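Local coordinates for protein YghZ aldo-keto reductase (Escherichia coli, PDB 3N6Q) that probably reduces carbonyl compounds with a nicotinamide cofactor, as a TIM-barrel member of the aldo-keto reductase family, at residues B[92-97]-B[131-136]; B[136-141]-B[166-171]; B[196-201]-B[228-233]; B[222-227]-B[298-303]. All coordinates share one frame; numbering follows the deposited sequence.

Contact 1 (B[92-97]-B[131-136])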
loop_
_atom_site.group_PDB
_atom_site.type_symbol
_atom_site.label_atom_id
_atom_site.label_comp_id
_atom_site.label_asym_id
_atom_site.label_seq_id
_atom_site.Cartn_x
_atom_site.Cartn_y
_atom_site.Cartn_z
ATOM N N LEU B 92 -2.117 -9.399 -23.510
ATOM C CA LEU B 92 -3.489 -8.897 -23.649
ATOM C C LEU B 92 -3.704 -7.641 -22.819
ATOM O O LEU B 92 -3.128 -7.510 -21.714
ATOM C CB LEU B 92 -4.537 -9.935 -23.146
ATOM C CG LEU B 92 -4.471 -11.291 -23.853
ATOM C CD1 LEU B 92 -5.660 -12.150 -23.295
ATOM C CD2 LEU B 92 -4.611 -11.100 -25.392
ATOM N N ILE B 93 -4.543 -6.736 -23.316
ATOM C CA ILE B 93 -5.031 -5.590 -22.507
ATOM C C ILE B 93 -6.506 -5.797 -22.248
ATOM O O ILE B 93 -7.312 -5.894 -23.164
ATOM C CB ILE B 93 -4.831 -4.223 -23.249
ATOM C CG1 ILE B 93 -3.387 -4.055 -23.670
ATOM C CG2 ILE B 93 -5.405 -3.018 -22.398
ATOM C CD1 ILE B 93 -2.385 -3.990 -22.435
ATOM N N ILE B 94 -6.806 -6.108 -20.989
ATOM C CA ILE B 94 -8.159 -6.472 -20.623
ATOM C C ILE B 94 -8.740 -5.295 -19.842
ATOM O O ILE B 94 -8.150 -4.840 -18.863
ATOM C CB ILE B 94 -8.160 -7.763 -19.730
ATOM C CG1 ILE B 94 -7.634 -8.966 -20.546
ATOM C CG2 ILE B 94 -9.612 -7.962 -19.175
ATOM C CD1 ILE B 94 -7.262 -10.195 -19.704
ATOM N N SER B 95 -9.929 -4.816 -20.212
ATOM C CA SER B 95 -10.526 -3.777 -19.420
ATOM C C SER B 95 -11.865 -4.218 -18.792
ATOM O O SER B 95 -12.497 -5.197 -19.250
ATOM C CB SER B 95 -10.785 -2.535 -20.253
ATOM O OG SER B 95 -11.618 -2.955 -21.337
ATOM N N THR B 96 -12.214 -3.594 -17.662
ATOM C CA THR B 96 -13.616 -3.630 -17.266
ATOM C C THR B 96 -14.044 -2.311 -16.634
ATOM O O THR B 96 -13.270 -1.352 -16.658
ATOM C CB THR B 96 -13.895 -4.844 -16.320
ATOM O OG1 THR B 96 -15.300 -5.014 -16.215
ATOM C CG2 THR B 96 -13.352 -4.543 -14.927
ATOM N N LYS B 97 -15.319 -2.212 -16.258
ATOM C CA LYS B 97 -15.919 -0.915 -15.947
ATOM C C LYS B 97 -16.946 -1.097 -14.855
ATOM O O LYS B 97 -17.477 -2.226 -14.683
ATOM C CB LYS B 97 -16.727 -0.434 -17.184
ATOM C CG LYS B 97 -15.940 -0.642 -18.556
ATOM C CD LYS B 97 -16.569 0.330 -19.570
ATOM C CE LYS B 97 -15.910 0.097 -20.972
ATOM N NZ LYS B 97 -16.315 -1.220 -21.518
ATOM N N TYR B 131 -5.527 -8.664 -11.771
ATOM C CA TYR B 131 -5.782 -7.250 -12.050
ATOM C C TYR B 131 -6.310 -7.125 -13.498
ATOM O O TYR B 131 -6.101 -7.997 -14.331
ATOM C CB TYR B 131 -4.504 -6.359 -11.869
ATOM C CG TYR B 131 -3.256 -6.793 -12.689
ATOM C CD1 TYR B 131 -3.141 -6.443 -14.040
ATOM C CD2 TYR B 131 -2.276 -7.630 -12.129
ATOM C CE1 TYR B 131 -2.057 -6.965 -14.833
ATOM C CE2 TYR B 131 -1.146 -8.072 -12.869
ATOM C CZ TYR B 131 -1.046 -7.686 -14.211
ATOM O OH TYR B 131 0.004 -8.106 -14.960
ATOM N N VAL B 132 -6.922 -5.988 -13.791
ATOM C CA VAL B 132 -7.285 -5.668 -15.182
ATOM C C VAL B 132 -6.268 -4.641 -15.677
ATOM O O VAL B 132 -5.644 -3.942 -14.882
ATOM C CB VAL B 132 -8.709 -5.019 -15.292
ATOM C CG1 VAL B 132 -9.800 -6.102 -15.105
ATOM C CG2 VAL B 132 -8.881 -3.719 -14.382
ATOM N N ASP B 133 -6.068 -4.558 -16.981
ATOM C CA ASP B 133 -5.122 -3.515 -17.464
ATOM C C ASP B 133 -5.751 -2.120 -17.409
ATOM O O ASP B 133 -5.074 -1.138 -17.097
ATOM C CB ASP B 133 -4.782 -3.885 -18.905
ATOM C CG ASP B 133 -4.126 -5.246 -18.958
ATOM O OD1 ASP B 133 -2.908 -5.300 -18.705
ATOM O OD2 ASP B 133 -4.809 -6.265 -19.173
ATOM N N ILE B 134 -7.053 -2.040 -17.657
ATOM C CA ILE B 134 -7.744 -0.725 -17.556
ATOM C C ILE B 134 -9.042 -0.872 -16.791
ATOM O O ILE B 134 -9.814 -1.776 -17.083
ATOM C CB ILE B 134 -8.097 -0.109 -18.953
ATOM C CG1 ILE B 134 -6.852 -0.210 -19.885
ATOM C CG2 ILE B 134 -8.532 1.334 -18.763
ATOM C CD1 ILE B 134 -7.130 0.217 -21.351
ATOM N N PHE B 135 -9.236 -0.045 -15.761
ATOM C CA PHE B 135 -10.517 -0.047 -15.063
ATOM C C PHE B 135 -11.199 1.284 -15.364
ATOM O O PHE B 135 -10.565 2.322 -15.204
ATOM C CB PHE B 135 -10.292 -0.221 -13.554
ATOM C CG PHE B 135 -11.595 -0.223 -12.760
ATOM C CD1 PHE B 135 -12.647 -1.096 -13.115
ATOM C CD2 PHE B 135 -11.753 0.618 -11.679
ATOM C CE1 PHE B 135 -13.887 -1.091 -12.331
ATOM C CE2 PHE B 135 -12.927 0.605 -10.885
ATOM C CZ PHE B 135 -13.991 -0.190 -11.238
ATOM N N TYR B 136 -12.454 1.278 -15.817
ATOM C CA TYR B 136 -13.187 2.532 -16.174
ATOM C C TYR B 136 -14.268 2.876 -15.138
ATOM O O TYR B 136 -15.048 2.006 -14.744
ATOM C CB TYR B 136 -14.009 2.269 -17.422
ATOM C CG TYR B 136 -13.211 2.332 -18.725
ATOM C CD1 TYR B 136 -13.187 3.515 -19.500
ATOM C CD2 TYR B 136 -12.588 1.163 -19.233
ATOM C CE1 TYR B 136 -12.587 3.547 -20.789
ATOM C CE2 TYR B 136 -11.928 1.193 -20.506
ATOM C CZ TYR B 136 -11.956 2.386 -21.276
ATOM O OH TYR B 136 -11.338 2.351 -22.510
#

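Contact 2 (B[136-141]-B[166-171])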
loop_
_atom_site.group_PDB
_atom_site.type_symbol
_atom_site.label_atom_id
_atom_site.label_comp_id
_atom_site.label_asym_id
_atom_site.label_seq_id
_atom_site.Cartn_x
_atom_site.Cartn_y
_atom_site.Cartn_z
ATOM N N TYR B 136 -12.454 1.278 -15.817
ATOM C CA TYR B 136 -13.187 2.532 -16.174
ATOM C C TYR B 136 -14.268 2.876 -15.138
ATOM O O TYR B 136 -15.048 2.006 -14.744
ATOM C CB TYR B 136 -14.009 2.269 -17.422
ATOM C CG TYR B 136 -13.211 2.332 -18.725
ATOM C CD1 TYR B 136 -13.187 3.515 -19.500
ATOM C CD2 TYR B 136 -12.588 1.163 -19.233
ATOM C CE1 TYR B 136 -12.587 3.547 -20.789
ATOM C CE2 TYR B 136 -11.928 1.193 -20.506
ATOM C CZ TYR B 136 -11.956 2.386 -21.276
ATOM O OH TYR B 136 -11.338 2.351 -22.510
ATOM N N SER B 137 -14.488 4.189 -14.928
ATOM C CA SER B 137 -15.818 4.671 -14.616
ATOM C C SER B 137 -16.662 4.622 -15.898
ATOM O O SER B 137 -16.351 5.348 -16.886
ATOM C CB SER B 137 -15.681 6.113 -14.057
ATOM O OG SER B 137 -16.990 6.606 -13.877
ATOM N N HIS B 138 -17.770 3.865 -15.889
ATOM C CA HIS B 138 -18.535 3.545 -17.149
ATOM C C HIS B 138 -19.408 4.725 -17.625
ATOM O O HIS B 138 -19.827 4.810 -18.807
ATOM C CB HIS B 138 -19.423 2.299 -16.933
ATOM C CG HIS B 138 -19.702 1.530 -18.189
ATOM N ND1 HIS B 138 -20.234 0.252 -18.175
ATOM C CD2 HIS B 138 -19.665 1.910 -19.492
ATOM C CE1 HIS B 138 -20.504 -0.128 -19.414
ATOM N NE2 HIS B 138 -20.141 0.850 -20.237
ATOM N N ARG B 139 -19.720 5.620 -16.702
ATOM C CA ARG B 139 -20.599 6.771 -16.995
ATOM C C ARG B 139 -20.498 7.802 -15.920
ATOM O O ARG B 139 -19.994 7.547 -14.800
ATOM C CB ARG B 139 -22.058 6.372 -17.219
ATOM C CG ARG B 139 -22.736 5.673 -15.965
ATOM C CD ARG B 139 -24.254 6.021 -15.864
ATOM N NE ARG B 139 -24.954 5.069 -14.981
ATOM C CZ ARG B 139 -26.268 4.764 -15.016
ATOM N NH1 ARG B 139 -27.107 5.414 -15.836
ATOM N NH2 ARG B 139 -26.760 3.807 -14.203
ATOM N N VAL B 140 -21.048 8.979 -16.200
ATOM C CA VAL B 140 -21.118 10.007 -15.155
ATOM C C VAL B 140 -22.210 9.686 -14.103
ATOM O O VAL B 140 -23.350 9.398 -14.468
ATOM C CB VAL B 140 -21.419 11.390 -15.835
ATOM C CG1 VAL B 140 -21.754 12.503 -14.776
ATOM C CG2 VAL B 140 -20.225 11.785 -16.687
ATOM N N ASP B 141 -21.890 9.862 -12.819
ATOM C CA ASP B 141 -22.919 9.886 -11.757
ATOM C C ASP B 141 -22.954 11.307 -11.199
ATOM O O ASP B 141 -22.018 11.711 -10.516
ATOM C CB ASP B 141 -22.495 8.930 -10.637
ATOM C CG ASP B 141 -23.501 8.872 -9.491
ATOM O OD1 ASP B 141 -24.529 9.565 -9.597
ATOM O OD2 ASP B 141 -23.263 8.075 -8.512
ATOM N N GLY B 166 -9.565 4.559 -16.850
ATOM C CA GLY B 166 -10.272 5.149 -18.022
ATOM C C GLY B 166 -11.606 5.740 -17.549
ATOM O O GLY B 166 -12.098 5.435 -16.442
ATOM N N ILE B 167 -12.183 6.611 -18.355
ATOM C CA ILE B 167 -13.555 6.996 -18.180
ATOM C C ILE B 167 -14.334 6.822 -19.455
ATOM O O ILE B 167 -13.767 6.813 -20.570
ATOM C CB ILE B 167 -13.708 8.442 -17.635
ATOM C CG1 ILE B 167 -13.051 9.450 -18.618
ATOM C CG2 ILE B 167 -12.972 8.599 -16.308
ATOM C CD1 ILE B 167 -13.140 10.962 -18.045
ATOM N N SER B 168 -15.640 6.756 -19.312
ATOM C CA SER B 168 -16.533 6.584 -20.468
ATOM C C SER B 168 -17.726 7.518 -20.392
ATOM O O SER B 168 -18.360 7.638 -19.367
ATOM C CB SER B 168 -17.002 5.103 -20.601
ATOM O OG SER B 168 -17.761 4.938 -21.791
ATOM N N SER B 169 -17.944 8.250 -21.490
ATOM C CA SER B 169 -19.063 9.164 -21.661
ATOM C C SER B 169 -19.122 10.343 -20.698
ATOM O O SER B 169 -20.203 10.795 -20.311
ATOM C CB SER B 169 -20.386 8.429 -21.828
ATOM O OG SER B 169 -20.249 7.315 -22.754
ATOM N N TYR B 170 -17.955 10.901 -20.390
ATOM C CA TYR B 170 -17.840 12.115 -19.585
ATOM C C TYR B 170 -17.747 13.263 -20.567
ATOM O O TYR B 170 -17.002 13.175 -21.525
ATOM C CB TYR B 170 -16.568 12.079 -18.751
ATOM C CG TYR B 170 -16.758 11.300 -17.451
ATOM C CD1 TYR B 170 -17.097 9.937 -17.487
ATOM C CD2 TYR B 170 -16.449 11.893 -16.242
ATOM C CE1 TYR B 170 -17.261 9.189 -16.271
ATOM C CE2 TYR B 170 -16.538 11.170 -15.050
ATOM C CZ TYR B 170 -16.916 9.826 -15.081
ATOM O OH TYR B 170 -16.996 9.186 -13.858
ATOM N N SER B 171 -18.493 14.333 -20.307
ATOM C CA SER B 171 -18.273 15.596 -21.060
ATOM C C SER B 171 -16.820 16.099 -21.030
ATOM O O SER B 171 -16.010 15.733 -20.163
ATOM C CB SER B 171 -19.204 16.678 -20.500
ATOM O OG SER B 171 -18.764 17.014 -19.173
HETATM O O HOH W 1 -21.071 5.370 -21.016
HETATM O O HOH W 2 -22.224 9.509 -18.808
HETATM O O HOH W 3 -18.985 10.709 -12.362
#

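Contact 3 (B[196-201]-B[228-233])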
loop_
_atom_site.group_PDB
_atom_site.type_symbol
_atom_site.label_atom_id
_atom_site.label_comp_id
_atom_site.label_asym_id
_atom_site.label_seq_id
_atom_site.Cartn_x
_atom_site.Cartn_y
_atom_site.Cartn_z
ATOM N N TYR B 196 -18.880 7.160 -30.769
ATOM C CA TYR B 196 -18.290 8.036 -31.823
ATOM C C TYR B 196 -18.307 7.279 -33.138
ATOM O O TYR B 196 -17.841 6.147 -33.215
ATOM C CB TYR B 196 -16.839 8.353 -31.435
ATOM C CG TYR B 196 -16.190 9.389 -32.341
ATOM C CD1 TYR B 196 -16.971 10.238 -33.127
ATOM C CD2 TYR B 196 -14.812 9.433 -32.469
ATOM C CE1 TYR B 196 -16.355 11.249 -33.922
ATOM C CE2 TYR B 196 -14.200 10.373 -33.316
ATOM C CZ TYR B 196 -14.972 11.284 -33.997
ATOM O OH TYR B 196 -14.345 12.239 -34.811
ATOM N N ASN B 197 -18.970 7.838 -34.152
ATOM C CA ASN B 197 -18.987 7.206 -35.457
ATOM C C ASN B 197 -19.388 8.270 -36.488
ATOM O O ASN B 197 -19.608 9.454 -36.157
ATOM C CB ASN B 197 -19.996 6.021 -35.491
ATOM C CG ASN B 197 -21.408 6.402 -34.992
ATOM O OD1 ASN B 197 -22.112 7.189 -35.613
ATOM N ND2 ASN B 197 -21.844 5.772 -33.887
ATOM N N LEU B 198 -19.613 7.819 -37.712
ATOM C CA LEU B 198 -19.877 8.779 -38.772
ATOM C C LEU B 198 -21.143 9.586 -38.513
ATOM O O LEU B 198 -21.216 10.750 -38.893
ATOM C CB LEU B 198 -20.006 8.046 -40.110
ATOM C CG LEU B 198 -18.801 8.029 -41.030
ATOM C CD1 LEU B 198 -19.251 7.246 -42.261
ATOM C CD2 LEU B 198 -18.426 9.436 -41.464
ATOM N N LEU B 199 -22.113 8.984 -37.825
ATOM C CA LEU B 199 -23.424 9.574 -37.628
ATOM C C LEU B 199 -23.521 10.270 -36.286
ATOM O O LEU B 199 -24.536 10.862 -35.985
ATOM C CB LEU B 199 -24.528 8.501 -37.691
ATOM C CG LEU B 199 -24.392 7.660 -38.967
ATOM C CD1 LEU B 199 -25.599 6.767 -39.041
ATOM C CD2 LEU B 199 -24.329 8.596 -40.181
ATOM N N ASN B 200 -22.489 10.137 -35.455
ATOM C CA ASN B 200 -22.577 10.671 -34.094
ATOM C C ASN B 200 -21.299 11.389 -33.712
ATOM O O ASN B 200 -20.298 10.756 -33.314
ATOM C CB ASN B 200 -22.943 9.586 -33.066
ATOM C CG ASN B 200 -23.065 10.164 -31.662
ATOM O OD1 ASN B 200 -22.852 11.363 -31.458
ATOM N ND2 ASN B 200 -23.335 9.325 -30.705
ATOM N N ARG B 201 -21.282 12.700 -33.944
ATOM C CA ARG B 201 -20.052 13.459 -33.775
ATOM C C ARG B 201 -20.060 14.402 -32.601
ATOM O O ARG B 201 -19.303 15.344 -32.585
ATOM C CB ARG B 201 -19.645 14.208 -35.051
ATOM C CG ARG B 201 -19.673 13.228 -36.216
ATOM C CD ARG B 201 -18.813 13.664 -37.287
ATOM N NE ARG B 201 -19.281 13.038 -38.486
ATOM C CZ ARG B 201 -19.007 13.517 -39.678
ATOM N NH1 ARG B 201 -18.251 14.624 -39.755
ATOM N NH2 ARG B 201 -19.466 12.874 -40.758
ATOM N N GLY B 228 -25.044 -1.167 -36.562
ATOM C CA GLY B 228 -25.531 -1.754 -37.797
ATOM C C GLY B 228 -25.960 -0.709 -38.790
ATOM O O GLY B 228 -26.082 -1.011 -39.954
ATOM N N LEU B 229 -26.180 0.531 -38.372
ATOM C CA LEU B 229 -26.566 1.529 -39.380
ATOM C C LEU B 229 -25.447 1.714 -40.423
ATOM O O LEU B 229 -25.712 2.028 -41.572
ATOM C CB LEU B 229 -26.925 2.879 -38.757
ATOM C CG LEU B 229 -28.230 2.854 -37.959
ATOM C CD1 LEU B 229 -28.441 4.243 -37.356
ATOM C CD2 LEU B 229 -29.364 2.509 -38.894
ATOM N N LEU B 230 -24.210 1.491 -40.027
ATOM C CA LEU B 230 -23.083 1.751 -40.963
ATOM C C LEU B 230 -22.479 0.462 -41.500
ATOM O O LEU B 230 -21.244 0.341 -41.617
ATOM C CB LEU B 230 -22.016 2.581 -40.230
ATOM C CG LEU B 230 -22.492 3.993 -39.881
ATOM C CD1 LEU B 230 -21.521 4.709 -38.940
ATOM C CD2 LEU B 230 -22.657 4.829 -41.193
ATOM N N THR B 231 -23.342 -0.510 -41.775
ATOM C CA THR B 231 -22.938 -1.790 -42.359
ATOM C C THR B 231 -23.854 -2.073 -43.558
ATOM O O THR B 231 -24.674 -1.237 -43.941
ATOM C CB THR B 231 -23.074 -2.985 -41.361
ATOM O OG1 THR B 231 -24.468 -3.197 -41.074
ATOM C CG2 THR B 231 -22.267 -2.774 -40.081
ATOM N N GLY B 232 -23.778 -3.291 -44.088
ATOM C CA GLY B 232 -24.817 -3.768 -45.031
ATOM C C GLY B 232 -26.262 -3.798 -44.504
ATOM O O GLY B 232 -27.223 -3.748 -45.288
ATOM N N LYS B 233 -26.420 -3.825 -43.179
ATOM C CA LYS B 233 -27.629 -4.369 -42.556
ATOM C C LYS B 233 -28.963 -3.786 -43.003
ATOM O O LYS B 233 -29.899 -4.532 -43.260
ATOM C CB LYS B 233 -27.524 -4.380 -41.026
ATOM C CG LYS B 233 -26.881 -5.660 -40.488
ATOM C CD LYS B 233 -26.629 -5.593 -38.975
ATOM C CE LYS B 233 -25.109 -5.393 -38.678
ATOM N NZ LYS B 233 -24.863 -5.287 -37.185
#

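Contact 4 (B[222-227]-B[298-303])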
loop_
_atom_site.group_PDB
_atom_site.type_symbol
_atom_site.label_atom_id
_atom_site.label_comp_id
_atom_site.label_asym_id
_atom_site.label_seq_id
_atom_site.Cartn_x
_atom_site.Cartn_y
_atom_site.Cartn_z
ATOM N N PHE B 222 -16.592 3.747 -29.126
ATOM C CA PHE B 222 -17.621 2.718 -28.873
ATOM C C PHE B 222 -18.716 2.876 -29.930
ATOM O O PHE B 222 -19.010 3.995 -30.400
ATOM C CB PHE B 222 -18.205 2.988 -27.468
ATOM C CG PHE B 222 -19.326 2.060 -27.083
ATOM C CD1 PHE B 222 -19.055 0.732 -26.753
ATOM C CD2 PHE B 222 -20.636 2.506 -27.048
ATOM C CE1 PHE B 222 -20.079 -0.154 -26.404
ATOM C CE2 PHE B 222 -21.671 1.626 -26.701
ATOM C CZ PHE B 222 -21.385 0.291 -26.363
ATOM N N THR B 223 -19.290 1.751 -30.377
ATOM C CA THR B 223 -20.302 1.696 -31.475
ATOM C C THR B 223 -19.841 2.451 -32.756
ATOM O O THR B 223 -20.585 3.269 -33.290
ATOM C CB THR B 223 -21.714 2.203 -31.154
ATOM O OG1 THR B 223 -21.693 3.538 -30.601
ATOM C CG2 THR B 223 -22.425 1.215 -30.167
ATOM N N PRO B 224 -18.633 2.161 -33.198
ATOM C CA PRO B 224 -18.111 2.831 -34.447
ATOM C C PRO B 224 -18.918 2.471 -35.690
ATOM O O PRO B 224 -18.836 3.198 -36.703
ATOM C CB PRO B 224 -16.672 2.296 -34.555
ATOM C CG PRO B 224 -16.777 0.807 -33.943
ATOM C CD PRO B 224 -17.764 1.038 -32.742
ATOM N N LEU B 225 -19.706 1.386 -35.623
ATOM C CA LEU B 225 -20.643 1.028 -36.712
ATOM C C LEU B 225 -22.089 1.407 -36.468
ATOM O O LEU B 225 -22.966 1.046 -37.282
ATOM C CB LEU B 225 -20.512 -0.455 -37.097
ATOM C CG LEU B 225 -19.118 -0.919 -37.540
ATOM C CD1 LEU B 225 -19.189 -2.385 -37.907
ATOM C CD2 LEU B 225 -18.632 -0.095 -38.788
ATOM N N ALA B 226 -22.319 2.277 -35.469
ATOM C CA ALA B 226 -23.682 2.843 -35.194
ATOM C C ALA B 226 -24.723 1.743 -35.103
ATOM O O ALA B 226 -25.808 1.850 -35.661
ATOM C CB ALA B 226 -24.064 3.940 -36.206
ATOM N N GLN B 227 -24.340 0.652 -34.424
ATOM C CA GLN B 227 -25.171 -0.529 -34.224
ATOM C C GLN B 227 -25.812 -1.103 -35.480
ATOM O O GLN B 227 -26.996 -1.443 -35.484
ATOM C CB GLN B 227 -26.241 -0.229 -33.173
ATOM C CG GLN B 227 -25.632 0.124 -31.837
ATOM C CD GLN B 227 -26.703 0.420 -30.796
ATOM O OE1 GLN B 227 -27.287 -0.504 -30.215
ATOM N NE2 GLN B 227 -26.987 1.707 -30.584
ATOM N N VAL B 298 -10.869 1.541 -32.496
ATOM C CA VAL B 298 -12.310 1.452 -32.657
ATOM C C VAL B 298 -12.732 0.104 -32.097
ATOM O O VAL B 298 -12.059 -0.886 -32.266
ATOM C CB VAL B 298 -12.728 1.592 -34.137
ATOM C CG1 VAL B 298 -12.289 3.003 -34.661
ATOM C CG2 VAL B 298 -12.055 0.518 -35.003
ATOM N N LEU B 299 -13.791 0.131 -31.327
ATOM C CA LEU B 299 -14.291 -1.094 -30.672
ATOM C C LEU B 299 -15.267 -1.836 -31.514
ATOM O O LEU B 299 -16.391 -1.402 -31.739
ATOM C CB LEU B 299 -14.982 -0.724 -29.364
ATOM C CG LEU B 299 -14.055 -0.725 -28.188
ATOM C CD1 LEU B 299 -14.751 0.136 -27.056
ATOM C CD2 LEU B 299 -13.771 -2.195 -27.742
ATOM N N ILE B 300 -14.858 -3.006 -31.982
ATOM C CA ILE B 300 -15.670 -3.804 -32.863
ATOM C C ILE B 300 -16.373 -4.875 -32.028
ATOM O O ILE B 300 -15.708 -5.623 -31.310
ATOM C CB ILE B 300 -14.787 -4.567 -33.870
ATOM C CG1 ILE B 300 -13.995 -3.547 -34.688
ATOM C CG2 ILE B 300 -15.700 -5.426 -34.775
ATOM C CD1 ILE B 300 -14.936 -2.542 -35.235
ATOM N N GLY B 301 -17.684 -4.979 -32.190
ATOM C CA GLY B 301 -18.449 -5.962 -31.424
ATOM C C GLY B 301 -18.864 -7.158 -32.241
ATOM O O GLY B 301 -20.058 -7.320 -32.535
ATOM N N ALA B 302 -17.907 -7.994 -32.607
ATOM C CA ALA B 302 -18.127 -9.078 -33.576
ATOM C C ALA B 302 -18.962 -10.208 -33.059
ATOM O O ALA B 302 -18.782 -10.654 -31.928
ATOM C CB ALA B 302 -16.790 -9.627 -34.082
ATOM N N SER B 303 -19.862 -10.708 -33.898
ATOM C CA SER B 303 -20.652 -11.890 -33.598
ATOM C C SER B 303 -20.140 -13.164 -34.266
ATOM O O SER B 303 -20.676 -14.251 -34.024
ATOM C CB SER B 303 -22.108 -11.660 -34.011
ATOM O OG SER B 303 -22.157 -11.220 -35.361
HETATM O O HOH W 4 -18.394 -0.888 -29.837
#

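Contact 1 (B[92-97]-B[131-136])
Tyr136 and Lys97 stand side by side on neighbouring strands and point the same way, with the aliphatic end of the lysine lying over one face of the tyrosine ring. Lys97 CE makes a CH-pi contact 4.1 Å from the centroid of the Tyr136 ring, and lower down Lys97 CG touches Tyr136 CB at 3.7 Å. Lys97 NZ is too far out for more than a weak cation-pi attraction; its main partner is Asp61, with Leu62 O a second acceptor and Tyr66 OH a weak one. Ser95 CB and Thr96 O meet the same ring at its edge. Strands 93-97 and 134-136 run parallel and are joined through helix 113-127 in a beta-alpha-beta crossover of the TIM barrel; Lys97 beside Asp61 and Tyr66 is consistent with the Asp-Tyr-Lys-His active site of aldo-keto reductases. Thr96 faces the other side of the sheet, toward helix 113-127. Its CG2 lies across Val132 CG1, 3.9 Å away, and also meets Phe135 CD1. With Thr96 OG1 opposite the backbone N (chi1 -167°), the hydroxyl bonds to Glu74. Thr96 uses both its backbone N and O toward segment 131-136: N donates to Ile134 O at 3.1 Å, and O accepts from Tyr136 N at 2.9 Å. At the start of the pairing, Asp133 OD2 takes a nearly straight bond (172°) from Ile94 N at 2.7 Å, met on the anti side and 31° out of the carboxylate plane. Ile94 O accepts from both Asp133 N and Ile134 N. Arg89 also binds Asp133 OD2, while Lys114 of a second subunit forms a salt bridge with OD1.

Contact 2 (B[136-141]-B[166-171])
The Tyr170 ring is sandwiched: Val140 CG2 sits over the centre of one face, 3.6 Å from the ring centroid, and Ile167 CB covers the opposite face nearer the rim. Ser137 OG comes in at the edge, close to the ring plane, and its hydroxyl bonds to Tyr170 OH at 2.6 Å. The serine oxygen reaches there because it lies opposite its own backbone N (chi1 175°), beside the carbonyl carbon. A second ring, Tyr136, is met off-centre by Gly166 CA, 4.1 Å from its centroid, with Ile167 C in plane at its edge; the bare glycine lets the ring settle directly against the backbone. The imidazole of His138 turns an edge to Ser168 OG, which is bonded to Gln193 O, while Tyr100 meets the His138 ring edge-to-face. Strands 132-137 and 162-168 run parallel as consecutive TIM-barrel strands linked by helix 146-158. Ser137 N donates to Gly166 O at 3.1 Å, and Ser168 N to Ser137 O at 2.9 Å. Past Ser168 backbone hydrogen bonding between the segments gives way to water bridges. One water donates to His138 O at 2.6 Å and also binds Ser169 OG; another accepts from Val140 N and donates to Ser169 O; a third joins Asp141 N to Tyr170 OH. His138 O and Ser168 O, both acceptors, lie 3.2 Å apart and probably repel, which the water on His138 O would soften. Tyr170 is thus fixed by apolar packing on both faces and by two hydrogen bonds at its hydroxyl, while solvent bridges the loops that follow the strands.

Contact 3 (B[196-201]-B[228-233])
Leu230 reaches across to the turn at 197-200, its side chain packing against Asn197, Leu198 and Leu199. From CB, which already points at that turn, the chain runs out with CG opposite the carbonyl carbon (chi1 -67°) and then forks. Leu230 CD1 touches Leu198 CB at 3.8 Å and Asn197 CB at 4.0 Å, and also lies against the Leu198 backbone N. The other branch, Leu230 CD2, meets Leu199 CG at 4.0 Å, the two side chains overlapping as they run antiparallel. Leu229 adds a smaller contact at about a right angle, its CB 4.1 Å from Leu199 CD1. Met281, Trp288 and Ile332, from helices 281-289 and 322-334, extend the apolar patch around these leucines. Both partners are type I turns in loops that follow barrel strands, and each is braced from within. Asn197 OD1 accepts from Leu199 N at 2.8 Å on an in-plane lone pair, forming an Asx turn, while ND2 bonds to Thr223 O. Arg201 NE binds Leu198 O at 3.0 Å, the oxygen lying in the guanidinium plane. Thr231 OG1 donates to Gly228 O and accepts from Lys233 N at 2.9 Å, making an ST turn. The polar groups named here are thus spent on shaping their own loops or on other neighbours, and the side-chain join between the turns is apolar, carried by the hydrocarbon parts of the leucines and Asn197 CB.

Contact 4 (B[222-227]-B[298-303])
At the C-terminal end of the TIM barrel, the loop leaving strand 218-221 packs through Pro224 onto the last barrel strand, 297-300. The pyrrolidine ring does most of the touching. Pro224 CB rests on Val298 CB at 4.0 Å, Pro224 CG meets Ile300 CD1 at 4.0 Å, and Pro224 CD comes within 3.0 Å of Leu299 O, a tight approach. That carbonyl is tied to the loop by a water, which donates to Leu299 O at 2.8 Å and accepts from Thr223 N at 2.8 Å, so the bridge takes over where direct strand pairing, still present between Leu299 and Ala221, has ended. Leu299 CD1 lies at the edge of the Phe222 ring, 4.4 Å from Phe222 CD1, while Trp33 meets the same ring at a slant. Thr223 OG1 donates back to Phe222 O from above the carbonyl plane, and a type I turn from Thr223 to Ala226 carries the chain on. Leu286 and Leu289 of helix 281-289 cover the proline from outside. Strand 297-300 pairs with 24-31 as well as 218-221, the closing of last strand onto first that is typical of a TIM barrel.

Contacts 1 and 2 come first along the chain, in series; contacts 3 and 4 follow, with alternating segments. The first two share Tyr136 and strand 132-137, their centres 14 Å apart, and cover three successive parallel strands, with Phe135 O probably bonded to Gly166 N. Contacts 3 and 4 form a second cluster, centres 9 Å apart, probably joined by a hydrogen bond from Leu230 N to Leu225 O. Contacts 1 and 3 lie on opposite sides of the chain's centre, 26 Å apart between centres. Contacts 1, 2 and 4 reach the one barrel sheet; contacts 3 and 4 tie together loops beyond the strands' C-terminal ends, where TIM-barrel enzymes usually carry their active site.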